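Alcohol oxidase (Myceliophthora thermophila, PDB 6F74) binds FAD and probably acts as an oxygen-dependent oxidase of the vanillyl-alcohol oxidase type, although its natural substrate is not established here. Local coordinates at residues W355-P360 against A454-A459; S466-L471 against M500-G505; I318-E323 against G365-G370; Q504-V509 against D516-Q521. All coordinates share one frame; numbering follows the deposited sequence.

Interaction 1 (W355-P360 against A454-A459); sequences WFRSFP and AIEVVA
Trp355 sets the six-membered end of its indole against residues 455-459, around the end of helix 448-458, a worked case of an aromatic side chain packing a helix against a sheet. The edge of the six-membered ring makes the contact: Ala459 CB lies in the ring plane, 3.7 Å from Trp355 CZ3. Val458 CG2 approaches the same rim, 3.9 Å from Trp355 CZ2, its side chain crossing the tryptophan at about a right angle. Ile455 CD1 touches Trp355 CZ2 as well, the two side chains crossing at a slant. The indole reaches this position because Trp355 CG sits between the backbone N and the carbonyl carbon (chi1 65°). Arg357 spans Ala459 with its aliphatic part and NE, then bends at chi2 and chi3 to meet Glu456. Its NH2 makes a 2.6 Å salt-bridge hydrogen bond to Glu456 OE2, nearly straight at 163°. The carboxylate oxygen lies almost in the guanidinium plane, yet the arginine comes from above the carboxylate, the two planes being 61° apart. NH1 adds a weak bond to the same oxygen. A water bridges Arg357 N and Ala459 O, 2.6 Å from either one. Glu456 OE1 forms a second salt bridge, to Arg452, and Arg357 NE donates a hydrogen bond to Gly460 O. One carboxylate thus faces two arginines, which would probably favour its charged form, beside a largely apolar seat for the indole.

Interaction 2 (S466-L471 against M500-G505); sequences SSNVVL and MISGQG
Strands 467-472 and 498-503 are antiparallel neighbours in the seven-stranded sheet, joined by Asn468 and Ser502 and by backbone pairing. Val469 and Ile501 form a hydrogen-bonded pair, with Val469 N to Ile501 O and Ile501 N to Val469 O both at 2.8 Å. Ser467 and Gly503 form the next such pair, and Ser467 OG adds a weak bond to Gly503 O. Between them, at the non-hydrogen-bonded pair, Ser502 OG stands anti to the backbone N (chi1 -175°), a turn that lets it donate to Asn468 OD1 at 2.8 Å from above the carbonyl plane. A water donates to Asn468 OD1 and to Ile501 O, while Asn468 ND2 bonds to Val458 O on helix 448-458. This face, shared with Val470 and Met500, is packed by helices, an arrangement consistent with the cap (substrate) domain of VAO-type flavoproteins. A leucine in place of Asn468 would probably leave Ser502 OG and Val458 O without their mates and displace the bridging water. On the face of Val469 and Ile501, Leu471 CD1 presses tightly on Ile501 CD1, 3.4 Å away, their side chains crossing at about a right angle. The Leu471 side chain touches the FAD-binding His246 and lies about 6 Å from the FAD.

Interaction 3 (I318-E323 against G365-G370); sequences IAPRNE and GDAHSG
Glu323 carries the polar half of this contact, its carboxylate gripping two successive residues of the 365-370 loop. His368 N donates to Glu323 OE1 at 2.9 Å, on the syn side and 24° out of the carboxylate plane. The second oxygen, Glu323 OE2, accepts the hydroxyl of Ser369, also at 2.9 Å, from well above that plane. Both oxygens reach the loop because the glutamate chain runs extended beyond CG, with CG itself anti to the backbone N (chi1 -153°). With one oxygen replaced by an NH2, a glutamine here would probably leave His368 N or Ser369 OG without its acceptor. In the apolar part, Ala319 CB meets Ala367 CB at 3.9 Å, and Pro320 sets CD beside the same methyl. Pro320 CG also packs against the hydroxyl of Ser369, 3.3 Å from its OG. The backbones come close as well, Ile318 O lying 3.2 Å from Gly370 CA; the backbone angles of Gly370 and the nearness of Ile318 O both suit a glycine. Here strands 311-320 and 370-378 run side by side in the antiparallel sheet, with Ile318 bonded through its backbone to Tyr371 and Gly370 to Phe356 of strand 349-356. Leu330 of helix 328-346 packs on Ile318 and Ser369, while strand 403-412 flanks the other side of strand 311-320.

Interaction 4 (Q504-V509 against D516-Q521); sequences QGIPKV and DYVQHQ
Val518 points toward the chain that leaves strand 498-503 and touches it with both methyl groups, an example of a connecting segment packed by the helix that follows it. Its CG2 meets Ile506 CG2 at 3.7 Å, the side chains crossing at a slant, and its CG1 lies 3.9 Å from Gln504 CB. The methyls are split between two neighbours because CG1 stands anti to the backbone N (chi1 175°) while CG2 is beside it. Gly505 O lies 4.0 Å from CG1 of Val518, so the intervening backbone also rests on the valine. One turn further along the helix, Gln521 offers only the carbon part of its side chain: its CB is 3.4 Å from Gln504 OE1, and the two amide planes stand 54° apart. What positions these groups lies one shell out. Gln504 OE1 accepts a hydrogen bond from Lys526 NZ, its NE2 makes a weak one to Glu464, and its backbone is tied to Ile434. Ile506 also touches Ile434 and Arg515. Tyr517, whose ring has Gln521 CG over one face, bonds through its hydroxyl to Glu464 and Lys461. The contact is therefore mostly van der Waals packing of methyl and methylene groups, with Gln504 OE1 and Gly505 O lying against carbon, while the amide of Gln504 pairs with Lys526 and Glu464, whose opposite charges probably fix which way round it sits.

In the fold
Following the chain, interaction 3 opens first, on strand 311-320, and closes at 365-370, after helix 328-346 and strand 349-356. Interaction 1 opens at 355-360, inside that loop, and closes only at 454-459, so the two cross; backbone hydrogen bonds join Phe356 to Gly370 and Phe359 to His368. Interaction 2 follows in series, closing the connection between adjacent strands 467-472 and 498-503, and joins interaction 1 through Asn468. Interaction 4 begins where interaction 2 ends, sharing Gln504 and Gly505, and closes the short loop into helix 512-533. Interactions 2 and 3 join neighbouring parts of the seven-stranded sheet, interaction 1 brings helix 448-458 onto it, and interaction 4 sets helix 512-533 against the loop leaving it.

Interaction 1 (W355-P360 against A454-A459)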
loop_
_atom_site.group_PDB
_atom_site.type_symbol
_atom_site.label_atom_id
_atom_site.label_comp_id
_atom_site.label_asym_id
_atom_site.label_seq_id
_atom_site.Cartn_x
_atom_site.Cartn_y
_atom_site.Cartn_z
ATOM N N TRP A 355 -17.691 3.367 4.846
ATOM C CA TRP A 355 -19.027 3.036 5.302
ATOM C C TRP A 355 -19.074 1.730 6.076
ATOM O O TRP A 355 -18.190 0.862 5.931
ATOM C CB TRP A 355 -20.033 3.028 4.132
ATOM C CG TRP A 355 -19.835 1.957 3.046
ATOM C CD1 TRP A 355 -19.114 2.077 1.917
ATOM C CD2 TRP A 355 -20.436 0.648 2.998
ATOM N NE1 TRP A 355 -19.180 0.916 1.167
ATOM C CE2 TRP A 355 -20.002 0.029 1.807
ATOM C CE3 TRP A 355 -21.289 -0.059 3.853
ATOM C CZ2 TRP A 355 -20.370 -1.271 1.461
ATOM C CZ3 TRP A 355 -21.661 -1.357 3.503
ATOM C CH2 TRP A 355 -21.205 -1.947 2.320
ATOM N N PHE A 356 -20.128 1.613 6.867
ATOM C CA PHE A 356 -20.308 0.522 7.810
ATOM C C PHE A 356 -21.777 0.208 7.873
ATOM O O PHE A 356 -22.602 1.115 8.073
ATOM C CB PHE A 356 -19.847 0.910 9.236
ATOM C CG PHE A 356 -18.373 1.012 9.382
ATOM C CD1 PHE A 356 -17.621 -0.114 9.680
ATOM C CD2 PHE A 356 -17.727 2.244 9.206
ATOM C CE1 PHE A 356 -16.235 -0.024 9.778
ATOM C CE2 PHE A 356 -16.349 2.319 9.310
ATOM C CZ PHE A 356 -15.602 1.194 9.603
ATOM N N ARG A 357 -22.104 -1.057 7.734
ATOM C CA ARG A 357 -23.457 -1.537 8.044
ATOM C C ARG A 357 -23.748 -1.459 9.527
ATOM O O ARG A 357 -24.842 -1.146 9.944
ATOM C CB ARG A 357 -23.636 -2.981 7.615
ATOM C CG ARG A 357 -25.129 -3.299 7.531
ATOM C CD ARG A 357 -25.554 -4.643 8.095
ATOM N NE ARG A 357 -25.350 -5.697 7.129
ATOM C CZ ARG A 357 -26.257 -6.149 6.268
ATOM N NH1 ARG A 357 -27.501 -5.696 6.228
ATOM N NH2 ARG A 357 -25.856 -7.120 5.431
ATOM N N SER A 358 -22.740 -1.771 10.316
ATOM C CA SER A 358 -22.825 -1.630 11.777
ATOM C C SER A 358 -21.436 -1.318 12.272
ATOM O O SER A 358 -20.455 -1.817 11.709
ATOM C CB SER A 358 -23.294 -2.953 12.396
ATOM O OG SER A 358 -22.256 -3.906 12.255
ATOM N N PHE A 359 -21.369 -0.522 13.331
ATOM C CA PHE A 359 -20.094 -0.021 13.879
ATOM C C PHE A 359 -20.195 -0.070 15.388
ATOM O O PHE A 359 -21.278 0.105 15.919
ATOM C CB PHE A 359 -19.900 1.427 13.412
ATOM C CG PHE A 359 -18.530 1.964 13.633
ATOM C CD1 PHE A 359 -17.455 1.457 12.936
ATOM C CD2 PHE A 359 -18.309 3.006 14.533
ATOM C CE1 PHE A 359 -16.176 1.965 13.137
ATOM C CE2 PHE A 359 -17.033 3.548 14.697
ATOM C CZ PHE A 359 -15.967 3.018 14.002
ATOM N N PRO A 360 -19.082 -0.293 16.101
ATOM C CA PRO A 360 -19.247 -0.412 17.563
ATOM C C PRO A 360 -19.375 0.933 18.282
ATOM O O PRO A 360 -18.711 1.164 19.267
ATOM C CB PRO A 360 -17.996 -1.191 17.999
ATOM C CG PRO A 360 -16.977 -0.842 16.975
ATOM C CD PRO A 360 -17.714 -0.649 15.670
ATOM N N ALA A 454 -24.140 -7.017 -4.295
ATOM C CA ALA A 454 -22.732 -6.912 -3.915
ATOM C C ALA A 454 -22.555 -6.160 -2.586
ATOM O O ALA A 454 -21.851 -6.628 -1.686
ATOM C CB ALA A 454 -21.940 -6.217 -5.010
ATOM N N ILE A 455 -23.205 -5.011 -2.488
ATOM C CA ILE A 455 -23.242 -4.218 -1.253
ATOM C C ILE A 455 -23.766 -5.044 -0.070
ATOM O O ILE A 455 -23.171 -4.991 1.000
ATOM C CB ILE A 455 -24.074 -2.929 -1.436
ATOM C CG1 ILE A 455 -23.411 -1.964 -2.447
ATOM C CG2 ILE A 455 -24.327 -2.216 -0.127
ATOM C CD1 ILE A 455 -21.982 -1.543 -2.143
ATOM N N GLU A 456 -24.839 -5.811 -0.263
ATOM C CA GLU A 456 -25.382 -6.631 0.814
ATOM C C GLU A 456 -24.332 -7.575 1.377
ATOM O O GLU A 456 -24.140 -7.623 2.574
ATOM C CB GLU A 456 -26.610 -7.437 0.345
ATOM C CG GLU A 456 -27.364 -8.188 1.437
ATOM C CD GLU A 456 -27.872 -7.277 2.539
ATOM O OE1 GLU A 456 -28.318 -6.121 2.270
ATOM O OE2 GLU A 456 -27.757 -7.691 3.711
ATOM N N VAL A 457 -23.647 -8.303 0.502
ATOM C CA VAL A 457 -22.569 -9.222 0.922
ATOM C C VAL A 457 -21.350 -8.538 1.571
ATOM O O VAL A 457 -20.926 -8.959 2.637
ATOM C CB VAL A 457 -22.084 -10.125 -0.236
ATOM C CG1 VAL A 457 -20.915 -11.019 0.216
ATOM C CG2 VAL A 457 -23.219 -10.996 -0.745
ATOM N N VAL A 458 -20.773 -7.521 0.921
ATOM C CA VAL A 458 -19.590 -6.830 1.500
ATOM C C VAL A 458 -19.906 -6.015 2.785
ATOM O O VAL A 458 -19.006 -5.775 3.595
ATOM C CB VAL A 458 -18.770 -5.973 0.486
ATOM C CG1 VAL A 458 -18.310 -6.813 -0.673
ATOM C CG2 VAL A 458 -19.548 -4.762 0.004
ATOM N N ALA A 459 -21.168 -5.615 2.979
ATOM C CA ALA A 459 -21.608 -5.021 4.250
ATOM C C ALA A 459 -21.329 -5.931 5.457
ATOM O O ALA A 459 -21.143 -5.492 6.593
ATOM C CB ALA A 459 -23.099 -4.683 4.178
HETATM O O HOH W 1 -20.572 -3.077 7.219
#

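Interaction 2 (S466-L471 against M500-G505)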
loop_
_atom_site.group_PDB
_atom_site.type_symbol
_atom_site.label_atom_id
_atom_site.label_comp_id
_atom_site.label_asym_id
_atom_site.label_seq_id
_atom_site.Cartn_x
_atom_site.Cartn_y
_atom_site.Cartn_z
ATOM N N SER A 466 -17.154 -4.918 9.460
ATOM C CA SER A 466 -16.580 -5.003 8.152
ATOM C C SER A 466 -16.250 -3.564 7.724
ATOM O O SER A 466 -17.130 -2.682 7.683
ATOM C CB SER A 466 -17.548 -5.698 7.188
ATOM O OG SER A 466 -17.694 -7.079 7.522
ATOM N N SER A 467 -14.980 -3.333 7.411
ATOM C CA SER A 467 -14.576 -2.073 6.808
ATOM C C SER A 467 -14.843 -2.151 5.300
ATOM O O SER A 467 -14.420 -3.121 4.633
ATOM C CB SER A 467 -13.098 -1.864 7.000
ATOM O OG SER A 467 -12.429 -2.934 6.316
ATOM N N ASN A 468 -15.562 -1.161 4.792
ATOM C CA ASN A 468 -15.727 -1.002 3.362
ATOM C C ASN A 468 -15.236 0.391 2.970
ATOM O O ASN A 468 -15.517 1.379 3.665
ATOM C CB ASN A 468 -17.171 -1.228 2.995
ATOM C CG ASN A 468 -17.522 -2.698 3.013
ATOM O OD1 ASN A 468 -17.095 -3.436 2.109
ATOM N ND2 ASN A 468 -18.271 -3.145 4.049
ATOM N N VAL A 469 -14.461 0.454 1.897
ATOM C CA VAL A 469 -13.816 1.692 1.498
ATOM C C VAL A 469 -13.926 1.812 -0.013
ATOM O O VAL A 469 -13.711 0.812 -0.763
ATOM C CB VAL A 469 -12.328 1.732 1.904
ATOM C CG1 VAL A 469 -11.667 3.072 1.526
ATOM C CG2 VAL A 469 -12.159 1.448 3.400
ATOM N N VAL A 470 -14.264 3.032 -0.447
ATOM C CA VAL A 470 -14.267 3.427 -1.848
ATOM C C VAL A 470 -13.050 4.310 -2.153
ATOM O O VAL A 470 -12.880 5.325 -1.502
ATOM C CB VAL A 470 -15.532 4.221 -2.189
ATOM C CG1 VAL A 470 -15.472 4.744 -3.608
ATOM C CG2 VAL A 470 -16.734 3.307 -2.098
ATOM N N LEU A 471 -12.230 3.915 -3.140
ATOM C CA LEU A 471 -11.050 4.690 -3.555
ATOM C C LEU A 471 -11.336 5.303 -4.911
ATOM O O LEU A 471 -11.138 4.674 -5.954
ATOM C CB LEU A 471 -9.822 3.787 -3.632
ATOM C CG LEU A 471 -9.408 3.029 -2.370
ATOM C CD1 LEU A 471 -10.374 1.904 -2.113
ATOM C CD2 LEU A 471 -8.003 2.481 -2.576
ATOM N N MET A 500 -13.120 -0.775 -4.863
ATOM C CA MET A 500 -13.796 -1.150 -3.610
ATOM C C MET A 500 -12.844 -2.025 -2.830
ATOM O O MET A 500 -12.248 -2.961 -3.391
ATOM C CB MET A 500 -15.095 -1.904 -3.872
ATOM C CG MET A 500 -16.156 -1.046 -4.541
ATOM S SD MET A 500 -17.588 -1.905 -5.183
ATOM C CE MET A 500 -18.491 -2.326 -3.710
ATOM N N ILE A 501 -12.652 -1.684 -1.561
ATOM C CA ILE A 501 -11.906 -2.496 -0.613
ATOM C C ILE A 501 -12.858 -2.899 0.512
ATOM O O ILE A 501 -13.596 -2.073 1.036
ATOM C CB ILE A 501 -10.724 -1.716 -0.041
ATOM C CG1 ILE A 501 -9.778 -1.369 -1.185
ATOM C CG2 ILE A 501 -9.999 -2.512 1.031
ATOM C CD1 ILE A 501 -8.532 -0.614 -0.803
ATOM N N SER A 502 -12.862 -4.181 0.846
ATOM C CA SER A 502 -13.679 -4.708 1.946
ATOM C C SER A 502 -12.791 -5.593 2.800
ATOM O O SER A 502 -12.004 -6.358 2.279
ATOM C CB SER A 502 -14.869 -5.484 1.402
ATOM O OG SER A 502 -15.746 -5.912 2.438
ATOM N N GLY A 503 -12.896 -5.494 4.113
ATOM C CA GLY A 503 -11.996 -6.278 4.993
ATOM C C GLY A 503 -12.580 -6.499 6.379
ATOM O O GLY A 503 -13.618 -5.932 6.718
ATOM N N GLN A 504 -11.897 -7.337 7.169
ATOM C CA GLN A 504 -12.226 -7.555 8.582
ATOM C C GLN A 504 -10.939 -7.711 9.358
ATOM O O GLN A 504 -9.917 -8.107 8.813
ATOM C CB GLN A 504 -13.033 -8.850 8.803
ATOM C CG GLN A 504 -14.099 -9.088 7.778
ATOM C CD GLN A 504 -14.952 -10.327 8.065
ATOM O OE1 GLN A 504 -15.661 -10.795 7.185
ATOM N NE2 GLN A 504 -14.863 -10.873 9.283
ATOM N N GLY A 505 -11.017 -7.457 10.659
ATOM C CA GLY A 505 -9.910 -7.662 11.588
ATOM C C GLY A 505 -9.947 -9.012 12.286
ATOM O O GLY A 505 -10.968 -9.715 12.253
HETATM O O HOH W 2 -16.406 -2.229 -0.308
#

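Interaction 3 (I318-E323 against G365-G370)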
loop_
_atom_site.group_PDB
_atom_site.type_symbol
_atom_site.label_atom_id
_atom_site.label_comp_id
_atom_site.label_asym_id
_atom_site.label_seq_id
_atom_site.Cartn_x
_atom_site.Cartn_y
_atom_site.Cartn_z
ATOM N N ILE A 318 -24.062 10.227 5.541
ATOM C CA ILE A 318 -25.368 9.596 5.383
ATOM C C ILE A 318 -25.564 8.654 6.557
ATOM O O ILE A 318 -24.711 7.796 6.794
ATOM C CB ILE A 318 -25.450 8.728 4.102
ATOM C CG1 ILE A 318 -24.987 9.506 2.874
ATOM C CG2 ILE A 318 -26.848 8.167 3.941
ATOM C CD1 ILE A 318 -24.867 8.697 1.613
ATOM N N ALA A 319 -26.695 8.778 7.234
ATOM C CA ALA A 319 -27.039 7.882 8.315
ATOM C C ALA A 319 -28.504 7.521 8.270
ATOM O O ALA A 319 -29.301 8.335 7.802
ATOM C CB ALA A 319 -26.755 8.550 9.654
ATOM N N PRO A 320 -28.868 6.327 8.802
ATOM C CA PRO A 320 -30.253 5.926 8.913
ATOM C C PRO A 320 -31.031 6.810 9.841
ATOM O O PRO A 320 -30.509 7.219 10.860
ATOM C CB PRO A 320 -30.189 4.513 9.516
ATOM C CG PRO A 320 -28.861 4.350 10.081
ATOM C CD PRO A 320 -27.964 5.267 9.269
ATOM N N ARG A 321 -32.253 7.137 9.470
ATOM C CA ARG A 321 -33.209 7.662 10.440
ATOM C C ARG A 321 -33.633 6.552 11.352
ATOM O O ARG A 321 -33.911 6.792 12.500
ATOM C CB ARG A 321 -34.452 8.252 9.759
ATOM C CG ARG A 321 -34.149 9.505 8.974
ATOM C CD ARG A 321 -35.419 10.275 8.652
ATOM N NE ARG A 321 -35.045 11.299 7.683
ATOM C CZ ARG A 321 -34.645 12.542 7.963
ATOM N NH1 ARG A 321 -34.589 12.991 9.225
ATOM N NH2 ARG A 321 -34.313 13.362 6.968
ATOM N N ASN A 322 -33.751 5.335 10.814
ATOM C CA ASN A 322 -34.302 4.150 11.493
ATOM C C ASN A 322 -33.237 3.060 11.442
ATOM O O ASN A 322 -33.088 2.335 10.463
ATOM C CB ASN A 322 -35.559 3.802 10.714
ATOM C CG ASN A 322 -36.282 2.529 11.163
ATOM O OD1 ASN A 322 -36.607 2.354 12.336
ATOM N ND2 ASN A 322 -36.646 1.690 10.182
ATOM N N GLU A 323 -32.442 2.988 12.492
ATOM C CA GLU A 323 -31.315 2.109 12.498
ATOM C C GLU A 323 -31.810 0.683 12.852
ATOM O O GLU A 323 -32.561 0.510 13.798
ATOM C CB GLU A 323 -30.219 2.556 13.455
ATOM C CG GLU A 323 -28.905 2.040 12.976
ATOM C CD GLU A 323 -27.690 2.498 13.767
ATOM O OE1 GLU A 323 -27.786 3.270 14.748
ATOM O OE2 GLU A 323 -26.642 2.020 13.372
ATOM N N GLY A 365 -23.073 11.023 13.071
ATOM C CA GLY A 365 -23.826 11.729 14.090
ATOM C C GLY A 365 -24.104 10.762 15.203
ATOM O O GLY A 365 -23.186 10.195 15.812
ATOM N N ASP A 366 -25.385 10.522 15.401
ATOM C CA ASP A 366 -25.899 9.694 16.487
ATOM C C ASP A 366 -26.047 8.215 16.162
ATOM O O ASP A 366 -26.250 7.379 17.053
ATOM C CB ASP A 366 -27.253 10.249 16.908
ATOM C CG ASP A 366 -27.494 10.034 18.368
ATOM O OD1 ASP A 366 -26.520 9.725 19.102
ATOM O OD2 ASP A 366 -28.656 10.146 18.814
ATOM N N ALA A 367 -25.934 7.868 14.884
ATOM C CA ALA A 367 -26.192 6.513 14.397
ATOM C C ALA A 367 -24.920 5.678 14.453
ATOM O O ALA A 367 -23.827 6.157 14.123
ATOM C CB ALA A 367 -26.713 6.571 12.970
ATOM N N HIS A 368 -25.073 4.417 14.862
ATOM C CA HIS A 368 -23.944 3.465 14.907
ATOM C C HIS A 368 -23.762 2.766 13.546
ATOM O O HIS A 368 -23.538 1.541 13.470
ATOM C CB HIS A 368 -24.157 2.415 16.024
ATOM C CG HIS A 368 -24.156 2.976 17.417
ATOM N ND1 HIS A 368 -24.629 4.236 17.721
ATOM C CD2 HIS A 368 -23.741 2.447 18.593
ATOM C CE1 HIS A 368 -24.501 4.464 19.017
ATOM N NE2 HIS A 368 -23.924 3.412 19.563
ATOM N N SER A 369 -23.844 3.548 12.474
ATOM C CA SER A 369 -23.670 3.049 11.105
ATOM C C SER A 369 -23.710 4.254 10.153
ATOM O O SER A 369 -24.012 5.382 10.562
ATOM C CB SER A 369 -24.789 2.072 10.711
ATOM O OG SER A 369 -26.017 2.736 10.676
ATOM N N GLY A 370 -23.420 4.002 8.890
ATOM C CA GLY A 370 -23.525 5.031 7.878
ATOM C C GLY A 370 -22.415 5.034 6.862
ATOM O O GLY A 370 -21.620 4.103 6.778
#

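Interaction 4 (Q504-V509 against D516-Q521)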
loop_
_atom_site.group_PDB
_atom_site.type_symbol
_atom_site.label_atom_id
_atom_site.label_comp_id
_atom_site.label_asym_id
_atom_site.label_seq_id
_atom_site.Cartn_x
_atom_site.Cartn_y
_atom_site.Cartn_z
ATOM N N GLN A 504 -11.897 -7.337 7.169
ATOM C CA GLN A 504 -12.226 -7.555 8.582
ATOM C C GLN A 504 -10.939 -7.711 9.358
ATOM O O GLN A 504 -9.917 -8.107 8.813
ATOM C CB GLN A 504 -13.033 -8.850 8.803
ATOM C CG GLN A 504 -14.099 -9.088 7.778
ATOM C CD GLN A 504 -14.952 -10.327 8.065
ATOM O OE1 GLN A 504 -15.661 -10.795 7.185
ATOM N NE2 GLN A 504 -14.863 -10.873 9.283
ATOM N N GLY A 505 -11.017 -7.457 10.659
ATOM C CA GLY A 505 -9.910 -7.662 11.588
ATOM C C GLY A 505 -9.947 -9.012 12.286
ATOM O O GLY A 505 -10.968 -9.715 12.253
ATOM N N ILE A 506 -8.829 -9.346 12.925
ATOM C CA ILE A 506 -8.703 -10.490 13.797
ATOM C C ILE A 506 -8.196 -9.967 15.140
ATOM O O ILE A 506 -7.518 -8.925 15.178
ATOM C CB ILE A 506 -7.716 -11.573 13.284
ATOM C CG1 ILE A 506 -6.394 -10.957 12.772
ATOM C CG2 ILE A 506 -8.367 -12.363 12.177
ATOM C CD1 ILE A 506 -5.334 -11.948 12.313
ATOM N N PRO A 507 -8.501 -10.683 16.230
ATOM C CA PRO A 507 -7.903 -10.330 17.519
ATOM C C PRO A 507 -6.389 -10.198 17.433
ATOM O O PRO A 507 -5.741 -10.823 16.580
ATOM C CB PRO A 507 -8.287 -11.526 18.443
ATOM C CG PRO A 507 -9.484 -12.144 17.793
ATOM C CD PRO A 507 -9.260 -11.950 16.313
ATOM N N LYS A 508 -5.838 -9.369 18.303
ATOM C CA LYS A 508 -4.392 -9.128 18.350
ATOM C C LYS A 508 -3.638 -10.448 18.571
ATOM O O LYS A 508 -2.641 -10.720 17.902
ATOM C CB LYS A 508 -4.113 -8.133 19.487
ATOM C CG LYS A 508 -2.665 -7.751 19.701
ATOM C CD LYS A 508 -2.575 -6.757 20.850
ATOM C CE LYS A 508 -2.729 -7.423 22.215
ATOM N NZ LYS A 508 -2.643 -6.396 23.283
ATOM N N VAL A 509 -4.127 -11.264 19.513
ATOM C CA VAL A 509 -3.649 -12.636 19.694
ATOM C C VAL A 509 -4.683 -13.567 19.058
ATOM O O VAL A 509 -5.698 -13.889 19.657
ATOM C CB VAL A 509 -3.397 -13.007 21.170
ATOM C CG1 VAL A 509 -2.765 -14.406 21.265
ATOM C CG2 VAL A 509 -2.468 -11.998 21.825
ATOM N N ASP A 516 -8.119 -18.295 9.849
ATOM C CA ASP A 516 -8.605 -19.015 8.658
ATOM C C ASP A 516 -10.086 -18.720 8.389
ATOM O O ASP A 516 -10.493 -18.611 7.226
ATOM C CB ASP A 516 -8.445 -20.537 8.786
ATOM C CG ASP A 516 -7.012 -20.985 8.913
ATOM O OD1 ASP A 516 -6.045 -20.259 8.507
ATOM O OD2 ASP A 516 -6.849 -22.093 9.437
ATOM N N TYR A 517 -10.880 -18.607 9.458
ATOM C CA TYR A 517 -12.297 -18.210 9.337
ATOM C C TYR A 517 -12.406 -16.804 8.741
ATOM O O TYR A 517 -13.155 -16.576 7.806
ATOM C CB TYR A 517 -13.054 -18.293 10.696
ATOM C CG TYR A 517 -14.413 -17.632 10.603
ATOM C CD1 TYR A 517 -15.482 -18.281 10.004
ATOM C CD2 TYR A 517 -14.607 -16.330 11.043
ATOM C CE1 TYR A 517 -16.737 -17.669 9.882
ATOM C CE2 TYR A 517 -15.838 -15.686 10.916
ATOM C CZ TYR A 517 -16.907 -16.357 10.340
ATOM O OH TYR A 517 -18.127 -15.678 10.185
ATOM N N VAL A 518 -11.661 -15.856 9.279
ATOM C CA VAL A 518 -11.721 -14.480 8.773
ATOM C C VAL A 518 -11.178 -14.387 7.349
ATOM O O VAL A 518 -11.774 -13.713 6.516
ATOM C CB VAL A 518 -11.003 -13.491 9.703
ATOM C CG1 VAL A 518 -10.963 -12.092 9.088
ATOM C CG2 VAL A 518 -11.716 -13.431 11.044
ATOM N N GLN A 519 -10.057 -15.041 7.074
ATOM C CA GLN A 519 -9.468 -15.012 5.729
ATOM C C GLN A 519 -10.430 -15.572 4.682
ATOM O O GLN A 519 -10.529 -15.031 3.575
ATOM C CB GLN A 519 -8.146 -15.805 5.667
ATOM C CG GLN A 519 -7.419 -15.664 4.340
ATOM C CD GLN A 519 -7.029 -14.217 4.077
ATOM O OE1 GLN A 519 -6.120 -13.710 4.721
ATOM N NE2 GLN A 519 -7.734 -13.539 3.163
ATOM N N HIS A 520 -11.135 -16.642 5.046
ATOM C CA HIS A 520 -12.168 -17.229 4.202
ATOM C C HIS A 520 -13.341 -16.297 3.927
ATOM O O HIS A 520 -13.842 -16.271 2.810
ATOM C CB HIS A 520 -12.722 -18.509 4.838
ATOM C CG HIS A 520 -13.774 -19.188 4.005
ATOM N ND1 HIS A 520 -13.465 -20.086 3.005
ATOM C CD2 HIS A 520 -15.120 -19.044 3.980
ATOM C CE1 HIS A 520 -14.580 -20.496 2.429
ATOM N NE2 HIS A 520 -15.593 -19.867 2.991
ATOM N N GLN A 521 -13.808 -15.571 4.939
ATOM C CA GLN A 521 -14.843 -14.569 4.714
ATOM C C GLN A 521 -14.353 -13.491 3.746
ATOM O O GLN A 521 -15.067 -13.139 2.827
ATOM C CB GLN A 521 -15.294 -13.919 6.025
ATOM C CG GLN A 521 -16.051 -14.859 6.996
ATOM C CD GLN A 521 -17.284 -15.488 6.401
ATOM O OE1 GLN A 521 -18.191 -14.791 5.985
ATOM N NE2 GLN A 521 -17.314 -16.816 6.336
#